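Local atomic coordinates of alpha-L-arabinofuranosidase B (Aspergillus kawachii, PDB entry 6SXT), a protein that hydrolyses terminal non-reducing alpha-L-arabinofuranosyl residues from arabinoxylan, L-arabinan and arabinogalactan, and carries a C-terminal arabinose-binding domain beside its catalytic domain. Residues 207-211 with 212-216; 300-303 with 304-307; 467-470 with 471-475. All coordinates share one frame; numbering follows the deposited sequence. Where two conformers were deposited one is given.

Contact 1: residues 207-211 with 212-216; sequences NLFSG and ADEGY. With LXE ([(1~{S},2~{S},3~{S},4~{S})-2-(hydroxymethyl)-3,4-bis(oxidanyl)cyclopentyl]azanium), chain G; EDO (1,2-ethanediol), chain P.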
loop_
_atom_site.group_PDB
_atom_site.type_symbol
_atom_site.label_atom_id
_atom_site.label_comp_id
_atom_site.label_asym_id
_atom_site.label_seq_id
_atom_site.Cartn_x
_atom_site.Cartn_y
_atom_site.Cartn_z
ATOM N N ASN A 207 1.769 14.538 17.441
ATOM C CA ASN A 207 1.066 13.566 18.297
ATOM C C ASN A 207 0.199 12.694 17.368
ATOM O O ASN A 207 -0.583 13.261 16.646
ATOM C CB ASN A 207 0.200 14.196 19.379
ATOM C CG ASN A 207 0.840 14.180 20.771
ATOM O OD1 ASN A 207 1.403 13.171 21.220
ATOM N ND2 ASN A 207 0.869 15.360 21.389
ATOM N N LEU A 208 0.303 11.386 17.580
ATOM C CA LEU A 208 -0.748 10.416 17.198
ATOM C C LEU A 208 -1.476 10.128 18.493
ATOM O O LEU A 208 -0.805 9.760 19.494
ATOM C CB LEU A 208 -0.097 9.174 16.632
ATOM C CG LEU A 208 0.839 9.346 15.443
ATOM C CD1 LEU A 208 1.392 8.002 15.019
ATOM C CD2 LEU A 208 0.167 10.021 14.289
ATOM N N PHE A 209 -2.758 10.350 18.525
ATOM C CA PHE A 209 -3.593 10.151 19.714
ATOM C C PHE A 209 -4.422 8.885 19.578
ATOM O O PHE A 209 -5.197 8.722 18.632
ATOM C CB PHE A 209 -4.501 11.354 19.944
ATOM C CG PHE A 209 -3.767 12.567 20.477
ATOM C CD1 PHE A 209 -3.316 12.575 21.788
ATOM C CD2 PHE A 209 -3.610 13.704 19.725
ATOM C CE1 PHE A 209 -2.686 13.693 22.314
ATOM C CE2 PHE A 209 -3.026 14.839 20.264
ATOM C CZ PHE A 209 -2.529 14.810 21.538
ATOM N N SER A 210 -4.346 8.061 20.607
ATOM C CA SER A 210 -5.192 6.858 20.774
ATOM C C SER A 210 -6.363 7.151 21.705
ATOM O O SER A 210 -7.207 6.279 21.971
ATOM C CB SER A 210 -4.380 5.705 21.273
ATOM O OG SER A 210 -3.726 6.078 22.505
ATOM N N GLY A 211 -6.506 8.395 22.137
ATOM C CA GLY A 211 -7.612 8.887 22.971
ATOM C C GLY A 211 -7.232 10.220 23.600
ATOM O O GLY A 211 -6.295 10.842 23.122
ATOM N N ALA A 212 -7.912 10.585 24.686
ATOM C CA ALA A 212 -7.732 11.897 25.349
ATOM C C ALA A 212 -6.295 12.102 25.835
ATOM O O ALA A 212 -5.836 13.276 25.880
ATOM C CB ALA A 212 -8.722 12.004 26.505
ATOM N N ASP A 213 -5.594 11.072 26.289
ATOM C CA ASP A 213 -4.291 11.220 26.944
ATOM C C ASP A 213 -3.162 11.082 25.931
ATOM O O ASP A 213 -3.272 10.291 24.964
ATOM C CB ASP A 213 -4.130 10.250 28.127
ATOM C CG ASP A 213 -5.103 10.518 29.267
ATOM O OD1 ASP A 213 -5.516 11.675 29.421
ATOM O OD2 ASP A 213 -5.495 9.567 29.971
ATOM N N GLU A 214 -2.076 11.838 26.090
ATOM C CA GLU A 214 -0.831 11.524 25.372
ATOM C C GLU A 214 -0.395 10.110 25.750
ATOM O O GLU A 214 -0.728 9.662 26.912
ATOM C CB GLU A 214 0.344 12.480 25.605
ATOM C CG GLU A 214 0.244 13.768 24.792
ATOM C CD GLU A 214 1.359 14.764 25.073
ATOM O OE1 GLU A 214 2.006 14.631 26.131
ATOM O OE2 GLU A 214 1.608 15.643 24.244
ATOM N N GLY A 215 0.215 9.397 24.804
ATOM C CA GLY A 215 0.698 8.012 25.020
ATOM C C GLY A 215 -0.426 6.974 25.106
ATOM O O GLY A 215 -1.282 6.917 24.230
ATOM N N TYR A 216 -0.445 6.128 26.145
ATOM C CA TYR A 216 -1.379 4.979 26.273
ATOM C C TYR A 216 -2.807 5.417 26.537
ATOM O O TYR A 216 -3.080 6.225 27.434
ATOM C CB TYR A 216 -0.855 4.070 27.397
ATOM C CG TYR A 216 -1.681 2.841 27.653
ATOM C CD1 TYR A 216 -1.752 1.840 26.703
ATOM C CD2 TYR A 216 -2.423 2.693 28.821
ATOM C CE1 TYR A 216 -2.475 0.681 26.951
ATOM C CE2 TYR A 216 -3.174 1.549 29.063
ATOM C CZ TYR A 216 -3.177 0.532 28.137
ATOM O OH TYR A 216 -3.966 -0.551 28.395
HETATM C "C1'" LXE G . 4.167 16.175 12.111
HETATM C "C2'" LXE G . 3.720 15.333 10.914
HETATM O "O2'" LXE G . 3.043 16.090 9.978
HETATM C "C3'" LXE G . 2.880 14.337 11.587
HETATM O "O3'" LXE G . 2.525 13.269 10.613
HETATM C "C4'" LXE G . 3.836 13.809 12.635
HETATM C "C5'" LXE G . 3.129 13.177 13.819
HETATM O "O5'" LXE G . 2.152 13.995 14.425
HETATM C "C6'" LXE G . 4.670 15.092 13.032
HETATM N "N1'" LXE G . 6.096 14.740 12.773
HETATM C C1 EDO P . -9.750 4.943 26.254
HETATM O O1 EDO P . -8.722 4.582 27.191
HETATM C C2 EDO P . -9.566 6.068 25.261
HETATM O O2 EDO P . -9.424 5.817 23.784
HETATM O O HOH W 1 0.200 10.795 22.159
HETATM O O HOH W 2 -2.452 8.957 22.630
#

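Contact 2: residues 300-303 with 304-307; sequences PSDD and TENS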
loop_
_atom_site.group_PDB
_atom_site.type_symbol
_atom_site.label_atom_id
_atom_site.label_comp_id
_atom_site.label_asym_id
_atom_site.label_seq_id
_atom_site.Cartn_x
_atom_site.Cartn_y
_atom_site.Cartn_z
ATOM N N PRO A 300 -20.230 13.873 11.344
ATOM C CA PRO A 300 -21.266 12.878 11.072
ATOM C C PRO A 300 -21.806 12.253 12.354
ATOM O O PRO A 300 -21.053 12.058 13.311
ATOM C CB PRO A 300 -20.525 11.780 10.298
ATOM C CG PRO A 300 -19.362 12.506 9.690
ATOM C CD PRO A 300 -18.941 13.510 10.748
ATOM N N SER A 301 -23.101 11.977 12.321
ATOM C CA SER A 301 -23.741 11.219 13.421
ATOM C C SER A 301 -23.199 9.791 13.437
ATOM O O SER A 301 -22.771 9.240 12.420
ATOM C CB SER A 301 -25.218 11.220 13.311
ATOM O OG SER A 301 -25.679 10.483 12.170
ATOM N N ASP A 302 -23.278 9.153 14.608
ATOM C CA ASP A 302 -22.977 7.726 14.706
ATOM C C ASP A 302 -23.880 6.956 13.731
ATOM O O ASP A 302 -23.378 5.975 13.127
ATOM C CB ASP A 302 -23.110 7.124 16.111
ATOM C CG ASP A 302 -22.027 7.515 17.096
ATOM O OD1 ASP A 302 -21.162 8.384 16.732
ATOM O OD2 ASP A 302 -21.997 6.930 18.186
ATOM N N ASP A 303 -25.148 7.347 13.631
ATOM C CA ASP A 303 -26.121 6.642 12.760
ATOM C C ASP A 303 -25.633 6.691 11.307
ATOM O O ASP A 303 -25.705 5.671 10.620
ATOM C CB ASP A 303 -27.504 7.284 12.828
ATOM C CG ASP A 303 -28.562 6.482 12.091
ATOM O OD1 ASP A 303 -28.875 5.357 12.550
ATOM O OD2 ASP A 303 -29.078 6.992 11.071
ATOM N N THR A 304 -25.188 7.843 10.865
ATOM C CA THR A 304 -24.729 8.004 9.453
ATOM C C THR A 304 -23.557 7.065 9.239
ATOM O O THR A 304 -23.539 6.324 8.269
ATOM C CB THR A 304 -24.330 9.442 9.194
ATOM O OG1 THR A 304 -25.510 10.257 9.243
ATOM C CG2 THR A 304 -23.602 9.653 7.890
ATOM N N GLU A 305 -22.569 7.095 10.124
ATOM C CA GLU A 305 -21.422 6.179 10.006
ATOM C C GLU A 305 -21.837 4.716 10.055
ATOM O O GLU A 305 -21.283 3.900 9.323
ATOM C CB GLU A 305 -20.419 6.475 11.104
ATOM C CG GLU A 305 -19.723 7.798 10.884
ATOM C CD GLU A 305 -18.869 8.170 12.084
ATOM O OE1 GLU A 305 -19.295 7.852 13.238
ATOM O OE2 GLU A 305 -17.779 8.761 11.881
ATOM N N ASN A 306 -22.799 4.359 10.910
ATOM C CA ASN A 306 -23.257 2.965 10.982
ATOM C C ASN A 306 -23.835 2.544 9.619
ATOM O O ASN A 306 -23.609 1.412 9.227
ATOM C CB ASN A 306 -24.306 2.810 12.076
ATOM C CG ASN A 306 -23.756 3.004 13.485
ATOM O OD1 ASN A 306 -22.546 2.899 13.726
ATOM N ND2 ASN A 306 -24.686 3.248 14.441
ATOM N N SER A 307 -24.550 3.427 8.966
ATOM C CA SER A 307 -25.158 3.135 7.640
ATOM C C SER A 307 -24.022 2.946 6.630
ATOM O O SER A 307 -24.113 2.075 5.762
ATOM C CB SER A 307 -26.135 4.185 7.201
ATOM O OG SER A 307 -27.312 4.086 8.028
HETATM O O HOH W 3 -24.361 12.726 9.634
HETATM O O HOH W 4 -27.497 3.349 13.509
HETATM O O HOH W 5 -27.830 3.560 11.003
HETATM O O HOH W 6 -28.473 6.721 8.598
#

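Contact 3: residues 467-470 with 471-475; sequences TSFN and NDVSF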
loop_
_atom_site.group_PDB
_atom_site.type_symbol
_atom_site.label_atom_id
_atom_site.label_comp_id
_atom_site.label_asym_id
_atom_site.label_seq_id
_atom_site.Cartn_x
_atom_site.Cartn_y
_atom_site.Cartn_z
ATOM N N THR A 467 15.792 -0.127 -19.992
ATOM C CA THR A 467 16.399 -0.960 -21.051
ATOM C C THR A 467 16.402 -2.418 -20.627
ATOM O O THR A 467 16.946 -2.691 -19.554
ATOM C CB THR A 467 17.813 -0.476 -21.356
ATOM O OG1 THR A 467 17.662 0.878 -21.741
ATOM C CG2 THR A 467 18.463 -1.247 -22.478
ATOM N N SER A 468 15.756 -3.250 -21.404
ATOM C CA SER A 468 15.732 -4.724 -21.239
ATOM C C SER A 468 14.979 -5.088 -19.947
ATOM O O SER A 468 15.126 -6.202 -19.494
ATOM C CB SER A 468 17.171 -5.290 -21.185
ATOM O OG SER A 468 17.176 -6.677 -21.402
ATOM N N PHE A 469 14.108 -4.205 -19.458
ATOM C CA PHE A 469 13.454 -4.457 -18.146
ATOM C C PHE A 469 12.639 -5.737 -18.250
ATOM O O PHE A 469 12.788 -6.644 -17.404
ATOM C CB PHE A 469 12.583 -3.277 -17.683
ATOM C CG PHE A 469 11.964 -3.593 -16.355
ATOM C CD1 PHE A 469 12.637 -3.373 -15.174
ATOM C CD2 PHE A 469 10.693 -4.145 -16.316
ATOM C CE1 PHE A 469 12.030 -3.654 -13.956
ATOM C CE2 PHE A 469 10.104 -4.445 -15.086
ATOM C CZ PHE A 469 10.774 -4.199 -13.917
ATOM N N ASN A 470 11.722 -5.830 -19.198
ATOM C CA ASN A 470 10.808 -6.972 -19.288
ATOM C C ASN A 470 11.634 -8.270 -19.361
ATOM O O ASN A 470 11.270 -9.256 -18.721
ATOM C CB ASN A 470 9.866 -6.882 -20.473
ATOM C CG ASN A 470 8.723 -5.898 -20.251
ATOM O OD1 ASN A 470 8.717 -5.140 -19.286
ATOM N ND2 ASN A 470 7.770 -5.989 -21.169
ATOM N N ASN A 471 12.666 -8.315 -20.201
ATOM C CA ASN A 471 13.472 -9.566 -20.315
ATOM C C ASN A 471 14.227 -9.838 -19.007
ATOM O O ASN A 471 14.223 -11.027 -18.551
ATOM C CB ASN A 471 14.423 -9.453 -21.508
ATOM C CG ASN A 471 13.706 -9.593 -22.824
ATOM O OD1 ASN A 471 12.665 -10.235 -22.930
ATOM N ND2 ASN A 471 14.341 -9.068 -23.868
ATOM N N ASP A 472 14.768 -8.808 -18.384
ATOM C CA ASP A 472 15.662 -8.925 -17.201
ATOM C C ASP A 472 14.868 -9.278 -15.937
ATOM O O ASP A 472 15.517 -9.621 -14.943
ATOM C CB ASP A 472 16.492 -7.683 -16.956
ATOM C CG ASP A 472 17.478 -7.305 -18.072
ATOM O OD1 ASP A 472 17.598 -8.102 -19.065
ATOM O OD2 ASP A 472 18.041 -6.213 -17.928
ATOM N N VAL A 473 13.521 -9.254 -15.992
ATOM C CA VAL A 473 12.690 -9.697 -14.843
ATOM C C VAL A 473 11.940 -10.980 -15.172
ATOM O O VAL A 473 11.069 -11.372 -14.377
ATOM C CB VAL A 473 11.727 -8.580 -14.379
ATOM C CG1 VAL A 473 12.447 -7.306 -14.030
ATOM C CG2 VAL A 473 10.579 -8.358 -15.370
ATOM N N SER A 474 12.271 -11.681 -16.248
ATOM C CA SER A 474 11.580 -12.903 -16.652
ATOM C C SER A 474 12.557 -14.073 -16.517
ATOM O O SER A 474 13.666 -13.987 -17.120
ATOM C CB SER A 474 11.046 -12.790 -18.054
ATOM O OG SER A 474 10.062 -11.724 -18.127
ATOM N N PHE A 475 12.170 -15.094 -15.793
ATOM C CA PHE A 475 13.037 -16.276 -15.519
ATOM C C PHE A 475 12.265 -17.539 -15.787
ATOM O O PHE A 475 11.126 -17.698 -15.346
ATOM C CB PHE A 475 13.526 -16.256 -14.076
ATOM C CG PHE A 475 14.304 -15.026 -13.760
ATOM C CD1 PHE A 475 15.677 -14.931 -14.009
ATOM C CD2 PHE A 475 13.669 -13.896 -13.267
ATOM C CE1 PHE A 475 16.376 -13.792 -13.702
ATOM C CE2 PHE A 475 14.378 -12.754 -12.968
ATOM C CZ PHE A 475 15.732 -12.679 -13.182
HETATM O O HOH W 7 16.918 -7.611 -23.913
#

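Contact 1: residues 207-211 with 212-216
The Phe209 ring and the Glu214 side chain lie obliquely against each other, the ring and carboxylate planes only 22° apart, with CE1 of Phe209 3.8 Å from CG of Glu214. One face of the ring carries CB of Asn207, two residues earlier and just before strand 208-209, displaced toward the rim, while the carbonyl oxygen of Asp213 sits at the ring edge, close to its plane. Tyr265 adds an edge-to-face ring contact from outside the turn.

The second pair of flat groups is the amide of Asn207 and the carboxylate of Glu214, whose side chains cross at about a right angle. ND2 of Asn207 donates to OE2 of Glu214 over 3.0 Å, with the acceptor nearly in the amide plane and the oxygen approached on its anti side. An extended chain beyond CG carries the carboxylate back to the amide, and ND2 is also hydrogen-bonded to Tyr265 OH. On the other branch of the amide, OD1 lies 2.8 Å from a water, which accepts from Gly215 N and so ties the asparagine to the far limb of the turn.

A second water accepts from Ser210 N and lies 2.8 Å from the carbonyl oxygens of both Asp213 and Gly215. The hydroxyl of Ser210 bonds to Tyr192 O and Asn217 ND2.

Asn207 is a substrate-binding residue, and its backbone N donates to O5' of the bound cyclopentyl inhibitor over 3.1 Å. Since its side chain is engaged by Glu214, Tyr265 and water, Glu214 and Tyr265 probably act as second-shell residues to Asn207: the amide is anchored away from the ligand, which probably helps to set the backbone N-H toward the sugar site.

Contact 2: residues 300-303 with 304-307
Ser301 and Thr304 meet through their hydroxyls, OG of Ser301 hydrogen-bonding OG1 of Thr304 at 2.9 Å. A water joins the same OG1 to the backbone N of Ser301.

Backbone bonds follow the i to i+4 pattern: Glu305 N donates almost straight to Ser301 O (176°), and Asn306 N and Ser307 N donate to Asp302 O and Asp303 O.

Water carries the outer polar contacts. In one of the two conformers of Asp303, chi1 of -173° turns the carboxylate so that waters can join OD1 to Asn306 ND2 and OD2 to Ser307 OG; with the other conformer also present, these bridges are tentative. OD1 of Asn306 is hydrogen-bonded to Arg242.

Charge enters through Asp302 and Glu305, whose OD1 and OE1 atoms lie 4.0 Å apart. Lys233 forms salt bridges with both, and Arg242 with Glu305, so the like charges are probably compensated. The apolar contact is slight, CB of Pro300 reaching CG of Glu305 at 4.1 Å; Tyr8 of helix 4-10 touches Pro300 and Thr304.

This is the first turn of helix 302-315, with Ser301 at the N-cap position, fastened to the catalytic domain's beta-sheet through Lys233 and Arg242.

Contact 3: residues 467-470 with 471-475
Asp472 folds its side chain back over Ser468. Its CB lies 3.2 Å from the carbonyl oxygen of Ser468, and CG passes still closer to that oxygen, since the first torsion sets CG beside the backbone N, the atom that itself donates to Ser468 O. OD1 then receives the hydroxyl of Ser468 at 2.8 Å, from above the carboxylate plane, 47° out of it. OD1 also accepts from Thr340 OG1, while OD2 forms a salt bridge with Arg446. Two hydroxyls and a guanidinium group thus hold the carboxylate, and the arginine would be expected to favour its ionised form. Ser468 OG in turn accepts from a water that is bound to Asn471 ND2; OD1 of Asn471 is hydrogen-bonded to Asn429 ND2.

These residues include and flank the short helix 469-472 of the beta-trefoil arabinose-binding domain. Ser468 is at the N-cap position, although its hydroxyl makes no capping bond. Asp472 is one of that domain's substrate-binding residues, and its backbone is hydrogen-bonded to that of His447, another of them, on strand 444-448. Asp472 N donates to Ser468 O over 2.9 Å, whereas the next bond, Val473 N to Phe469 O, is weak, with an angle of 124° as the chain leaves helical geometry.

On the buried side, CG1 of Val473 sits over one face of the Phe469 ring, 3.7 Å from its centroid, in a CH-pi contact. CZ comes nearest, at 3.5 Å from CG1. The ring is swung there with its CG opposite the backbone N (chi1 -180°), and Arg446 touches both Phe469 and Val473.

At the end of the turn, OG of Ser474 donates to the carbonyl oxygen of Asn470 over 2.8 Å, nearly in line with the C=O bond, and is also hydrogen-bonded to Asn429 N.

In the fold
Contacts 1 and 2 belong to the catalytic domain, their centres about 24 Å apart, whereas contact 3 lies in the arabinose-binding domain, across the chain's centre from both. All three are partly buried, but contacts 1 and 2 each have three exposed touching residues and contact 3 only one. Contact 1 is an irregular turn after strand 208-209, held largely by waters and side chains next to the catalytic pocket. Contact 2 holds the first turn of a long helix, contact 3 an entire short one, each preceded by a serine at the N-cap position. Contact 2, away from the annotated sites, pairs acidic residues with basic ones of the sheet; contact 3 adds an aromatic-aliphatic contact and a substrate-binding aspartate.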